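Local coordinates for protein N-acetylmuramoyl-L-alanine amidase (Mycolicibacterium smegmatis, PDB 7AGM) that is a zinc-dependent amidase that hydrolyses the bond between N-acetylmuramic acid and L-alanine in peptidoglycan, probably in cell-wall remodelling, at residues 27-39 with 163-175. Sequence-based numbering, arbitrary orientation.
Sequences RQVPTGRGGTKNC and NPRSDIAGLNLAQ
Asn-172 and Arg-33 meet where the β-hairpin 27-39 packs on the short helix 169-173 and the loop leading into it. The Asn-172 amide donates through ND2 to the turn carbonyl Thr-31 O (3.0 Å, N-H...O 158°), which lies in the amide plane, and again to Ser-166 O at 2.9 Å, so the single ND2 ties the hairpin turn to that loop. OD1 of the same amide accepts from Arg-33 NH2 at 3.0 Å and, more weakly, from NE; the guanidinium and amide planes stand almost perpendicular, 87° apart. Extended from CG to NE, the Arg-33 chain lays its guanidinium across Ser-166, whose CB sits over one face, offset toward the rim, while NE also makes a weak bond to Ser-166 O. The strongest polar partner of Arg-33 is Pro-125 O, which accepts from its NH2. Within the turn, Thr-31 OG1 accepts from Arg-33 N in an ST turn.

Elsewhere Lys-37 NZ approaches Asp-167 O nearly along the C=O axis (2.9 Å), and a water bridges NZ to Ala-169 N at the start of the helix. Arg-165 grips the Asp-167 carboxylate side-on in a salt bridge.

Among van der Waals contacts, Leu-173 CD2 rests on Gly-32 CA (3.6 Å), while Leu-173 CD1 and Ala-169 CB cover Pro-30 O, a buried carbonyl without a hydrogen-bond partner.

In this Amidase_3 domain the contact is superficial, the Arg-165 side chain about 9 Å from the zinc ion. The helix follows edge strand 162-165 of the central sheet; helix 88-98 touches Val-29, Pro-30 and Leu-173, and the Cys-39–Cys-87 disulfide fastens the hairpin's far end beside it.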
loop_
_atom_site.group_PDB
_atom_site.type_symbol
_atom_site.label_atom_id
_atom_site.label_comp_id
_atom_site.label_asym_id
_atom_site.label_seq_id
_atom_site.Cartn_x
_atom_site.Cartn_y
_atom_site.Cartn_z
ATOM N N ARG A 27 -4.903 -8.575 19.632
ATOM C CA ARG A 27 -4.446 -7.625 20.639
ATOM C C ARG A 27 -4.583 -6.194 20.131
ATOM O O ARG A 27 -4.364 -5.911 18.951
ATOM C CB ARG A 27 -2.986 -7.909 20.989
ATOM C CG ARG A 27 -2.416 -6.985 22.056
ATOM C CD ARG A 27 -0.958 -7.297 22.345
ATOM N NE ARG A 27 -0.127 -7.210 21.147
ATOM C CZ ARG A 27 0.449 -6.093 20.716
ATOM N NH1 ARG A 27 0.282 -4.959 21.384
ATOM N NH2 ARG A 27 1.190 -6.107 19.616
ATOM N N GLN A 28 -4.948 -5.287 21.036
ATOM C CA GLN A 28 -5.236 -3.906 20.663
ATOM C C GLN A 28 -3.961 -3.076 20.594
ATOM O O GLN A 28 -3.099 -3.157 21.475
ATOM C CB GLN A 28 -6.198 -3.286 21.673
ATOM C CG GLN A 28 -7.581 -3.915 21.657
ATOM C CD GLN A 28 -8.264 -3.789 20.306
ATOM O OE1 GLN A 28 -8.679 -2.702 19.904
ATOM N NE2 GLN A 28 -8.388 -4.906 19.600
ATOM N N VAL A 29 -3.846 -2.275 19.536
ATOM C CA VAL A 29 -2.688 -1.409 19.319
ATOM C C VAL A 29 -3.191 -0.006 18.998
ATOM O O VAL A 29 -4.313 0.143 18.495
ATOM C CB VAL A 29 -1.766 -1.961 18.214
ATOM C CG1 VAL A 29 -1.346 -3.400 18.514
ATOM C CG2 VAL A 29 -2.431 -1.859 16.851
ATOM N N PRO A 30 -2.416 1.041 19.269
ATOM C CA PRO A 30 -2.915 2.402 19.046
ATOM C C PRO A 30 -3.117 2.709 17.572
ATOM O O PRO A 30 -2.393 2.222 16.699
ATOM C CB PRO A 30 -1.811 3.286 19.639
ATOM C CG PRO A 30 -0.593 2.442 19.615
ATOM C CD PRO A 30 -1.062 1.039 19.849
ATOM N N THR A 31 -4.120 3.550 17.307
ATOM C CA THR A 31 -4.453 3.979 15.956
ATOM C C THR A 31 -3.787 5.285 15.562
ATOM O O THR A 31 -3.745 5.606 14.368
ATOM C CB THR A 31 -5.960 4.213 15.845
ATOM O OG1 THR A 31 -6.336 5.298 16.715
ATOM C CG2 THR A 31 -6.719 2.967 16.222
ATOM N N GLY A 32 -3.299 6.060 16.534
ATOM C CA GLY A 32 -2.761 7.376 16.271
ATOM C C GLY A 32 -3.750 8.505 16.452
ATOM O O GLY A 32 -3.349 9.676 16.396
ATOM N N ARG A 33 -5.024 8.197 16.679
ATOM C CA ARG A 33 -6.033 9.217 16.938
ATOM C C ARG A 33 -6.768 8.972 18.250
ATOM O O ARG A 33 -7.912 9.399 18.420
ATOM C CB ARG A 33 -6.998 9.362 15.763
ATOM C CG ARG A 33 -6.297 9.741 14.474
ATOM C CD ARG A 33 -7.288 9.971 13.353
ATOM N NE ARG A 33 -6.625 10.015 12.059
ATOM C CZ ARG A 33 -6.266 11.122 11.417
ATOM N NH1 ARG A 33 -6.517 12.321 11.940
ATOM N NH2 ARG A 33 -5.659 11.028 10.239
ATOM N N GLY A 34 -6.117 8.290 19.189
ATOM C CA GLY A 34 -6.648 8.124 20.528
ATOM C C GLY A 34 -7.390 6.830 20.775
ATOM O O GLY A 34 -7.813 6.587 21.913
ATOM N N GLY A 35 -7.570 5.995 19.754
ATOM C CA GLY A 35 -8.239 4.727 19.895
ATOM C C GLY A 35 -7.288 3.561 19.715
ATOM O O GLY A 35 -6.065 3.712 19.689
ATOM N N THR A 36 -7.876 2.373 19.613
ATOM C CA THR A 36 -7.114 1.169 19.323
ATOM C C THR A 36 -7.848 0.353 18.272
ATOM O O THR A 36 -9.028 0.582 17.985
ATOM C CB THR A 36 -6.864 0.305 20.572
ATOM O OG1 THR A 36 -8.106 -0.240 21.035
ATOM C CG2 THR A 36 -6.232 1.122 21.683
ATOM N N LYS A 37 -7.127 -0.599 17.690
ATOM C CA LYS A 37 -7.716 -1.574 16.786
ATOM C C LYS A 37 -6.876 -2.842 16.844
ATOM O O LYS A 37 -5.834 -2.894 17.507
ATOM C CB LYS A 37 -7.872 -1.025 15.361
ATOM C CG LYS A 37 -6.570 -0.680 14.662
ATOM C CD LYS A 37 -6.830 0.142 13.401
ATOM C CE LYS A 37 -7.781 -0.570 12.446
ATOM N NZ LYS A 37 -7.928 0.168 11.153
ATOM N N ASN A 38 -7.346 -3.873 16.149
ATOM C CA ASN A 38 -6.650 -5.154 16.165
ATOM C C ASN A 38 -5.244 -5.022 15.591
ATOM O O ASN A 38 -5.018 -4.297 14.618
ATOM C CB ASN A 38 -7.438 -6.195 15.370
ATOM C CG ASN A 38 -8.662 -6.694 16.113
ATOM O OD1 ASN A 38 -9.085 -6.107 17.108
ATOM N ND2 ASN A 38 -9.240 -7.786 15.625
ATOM N N CYS A 39 -4.295 -5.719 16.229
ATOM C CA CYS A 39 -2.915 -5.798 15.747
ATOM C C CYS A 39 -2.856 -6.128 14.259
ATOM O O CYS A 39 -2.152 -5.466 13.489
ATOM C CB CYS A 39 -2.164 -6.850 16.573
ATOM S SG CYS A 39 -0.686 -7.558 15.806
ATOM N N ASN A 163 -8.759 8.683 -1.765
ATOM C CA ASN A 163 -9.581 8.274 -0.625
ATOM C C ASN A 163 -8.934 8.780 0.661
ATOM O O ASN A 163 -8.169 8.065 1.323
ATOM C CB ASN A 163 -9.739 6.751 -0.621
ATOM C CG ASN A 163 -10.756 6.240 0.386
ATOM O OD1 ASN A 163 -10.596 5.138 0.915
ATOM N ND2 ASN A 163 -11.812 7.014 0.636
ATOM N N PRO A 164 -9.203 10.031 1.041
ATOM C CA PRO A 164 -8.745 10.508 2.354
ATOM C C PRO A 164 -9.388 9.694 3.465
ATOM O O PRO A 164 -10.596 9.438 3.453
ATOM C CB PRO A 164 -9.206 11.975 2.385
ATOM C CG PRO A 164 -10.326 12.049 1.373
ATOM C CD PRO A 164 -9.973 11.051 0.310
ATOM N N ARG A 165 -8.569 9.273 4.432
ATOM C CA ARG A 165 -9.023 8.358 5.469
ATOM C C ARG A 165 -8.371 8.689 6.799
ATOM O O ARG A 165 -7.205 9.084 6.849
ATOM C CB ARG A 165 -8.669 6.913 5.104
ATOM C CG ARG A 165 -9.397 6.385 3.877
ATOM C CD ARG A 165 -10.830 6.014 4.220
ATOM N NE ARG A 165 -10.870 4.784 4.995
ATOM C CZ ARG A 165 -10.943 3.569 4.457
ATOM N NH1 ARG A 165 -10.985 3.431 3.135
ATOM N NH2 ARG A 165 -10.969 2.496 5.237
ATOM N N SER A 166 -9.132 8.504 7.881
ATOM C CA SER A 166 -8.639 8.738 9.234
ATOM C C SER A 166 -8.481 7.460 10.049
ATOM O O SER A 166 -7.977 7.522 11.178
ATOM C CB SER A 166 -9.552 9.718 9.989
ATOM O OG SER A 166 -10.829 9.158 10.243
ATOM N N ASP A 167 -8.879 6.306 9.513
ATOM C CA ASP A 167 -8.988 5.085 10.298
ATOM C C ASP A 167 -7.860 4.086 10.062
ATOM O O ASP A 167 -7.924 2.982 10.608
ATOM C CB ASP A 167 -10.335 4.399 10.037
ATOM C CG ASP A 167 -10.533 4.025 8.573
ATOM O OD1 ASP A 167 -10.230 4.849 7.689
ATOM O OD2 ASP A 167 -11.005 2.901 8.296
ATOM N N ILE A 168 -6.831 4.434 9.283
ATOM C CA ILE A 168 -5.739 3.511 8.965
ATOM C C ILE A 168 -4.560 3.842 9.878
ATOM O O ILE A 168 -3.930 4.896 9.730
ATOM C CB ILE A 168 -5.319 3.597 7.489
ATOM C CG1 ILE A 168 -6.513 3.416 6.540
ATOM C CG2 ILE A 168 -4.196 2.576 7.194
ATOM C CD1 ILE A 168 -7.275 2.126 6.739
ATOM N N ALA A 169 -4.235 2.928 10.800
ATOM C CA ALA A 169 -3.163 3.183 11.763
ATOM C C ALA A 169 -1.828 3.454 11.074
ATOM O O ALA A 169 -1.079 4.349 11.484
ATOM C CB ALA A 169 -3.046 2.013 12.744
ATOM N N GLY A 170 -1.501 2.688 10.031
ATOM C CA GLY A 170 -0.221 2.883 9.368
ATOM C C GLY A 170 -0.076 4.255 8.737
ATOM O O GLY A 170 1.020 4.824 8.720
ATOM N N LEU A 171 -1.174 4.809 8.215
ATOM C CA LEU A 171 -1.169 6.169 7.682
ATOM C C LEU A 171 -1.171 7.208 8.797
ATOM O O LEU A 171 -0.399 8.176 8.752
ATOM C CB LEU A 171 -2.377 6.365 6.762
ATOM C CG LEU A 171 -2.315 5.581 5.441
ATOM C CD1 LEU A 171 -3.630 5.732 4.696
ATOM C CD2 LEU A 171 -1.158 6.010 4.556
ATOM N N ASN A 172 -1.999 7.010 9.824
ATOM C CA ASN A 172 -2.069 7.990 10.908
ATOM C C ASN A 172 -0.720 8.151 11.593
ATOM O O ASN A 172 -0.358 9.251 12.027
ATOM C CB ASN A 172 -3.085 7.545 11.957
ATOM C CG ASN A 172 -4.498 7.502 11.438
ATOM O OD1 ASN A 172 -4.836 8.151 10.448
ATOM N ND2 ASN A 172 -5.350 6.763 12.135
ATOM N N LEU A 173 0.022 7.060 11.733
ATOM C CA LEU A 173 1.231 7.081 12.544
ATOM C C LEU A 173 2.483 7.441 11.754
ATOM O O LEU A 173 3.533 7.674 12.366
ATOM C CB LEU A 173 1.414 5.733 13.254
ATOM C CG LEU A 173 0.362 5.382 14.314
ATOM C CD1 LEU A 173 0.390 3.898 14.671
ATOM C CD2 LEU A 173 0.562 6.245 15.560
ATOM N N ALA A 174 2.396 7.504 10.424
ATOM C CA ALA A 174 3.573 7.820 9.619
ATOM C C ALA A 174 4.003 9.264 9.821
ATOM O O ALA A 174 3.175 10.180 9.864
ATOM C CB ALA A 174 3.279 7.586 8.136
ATOM N N GLN A 175 5.318 9.462 9.902
ATOM C CA GLN A 175 5.926 10.780 10.045
ATOM C C GLN A 175 6.720 11.181 8.808
ATOM O O GLN A 175 7.427 12.198 8.835
ATOM C CB GLN A 175 6.790 10.824 11.308
ATOM C CG GLN A 175 6.013 10.474 12.579
ATOM C CD GLN A 175 6.897 10.407 13.806
ATOM O OE1 GLN A 175 8.067 10.782 13.759
ATOM N NE2 GLN A 175 6.342 9.927 14.912
HETATM O O HOH W 1 -5.186 -0.126 10.403
#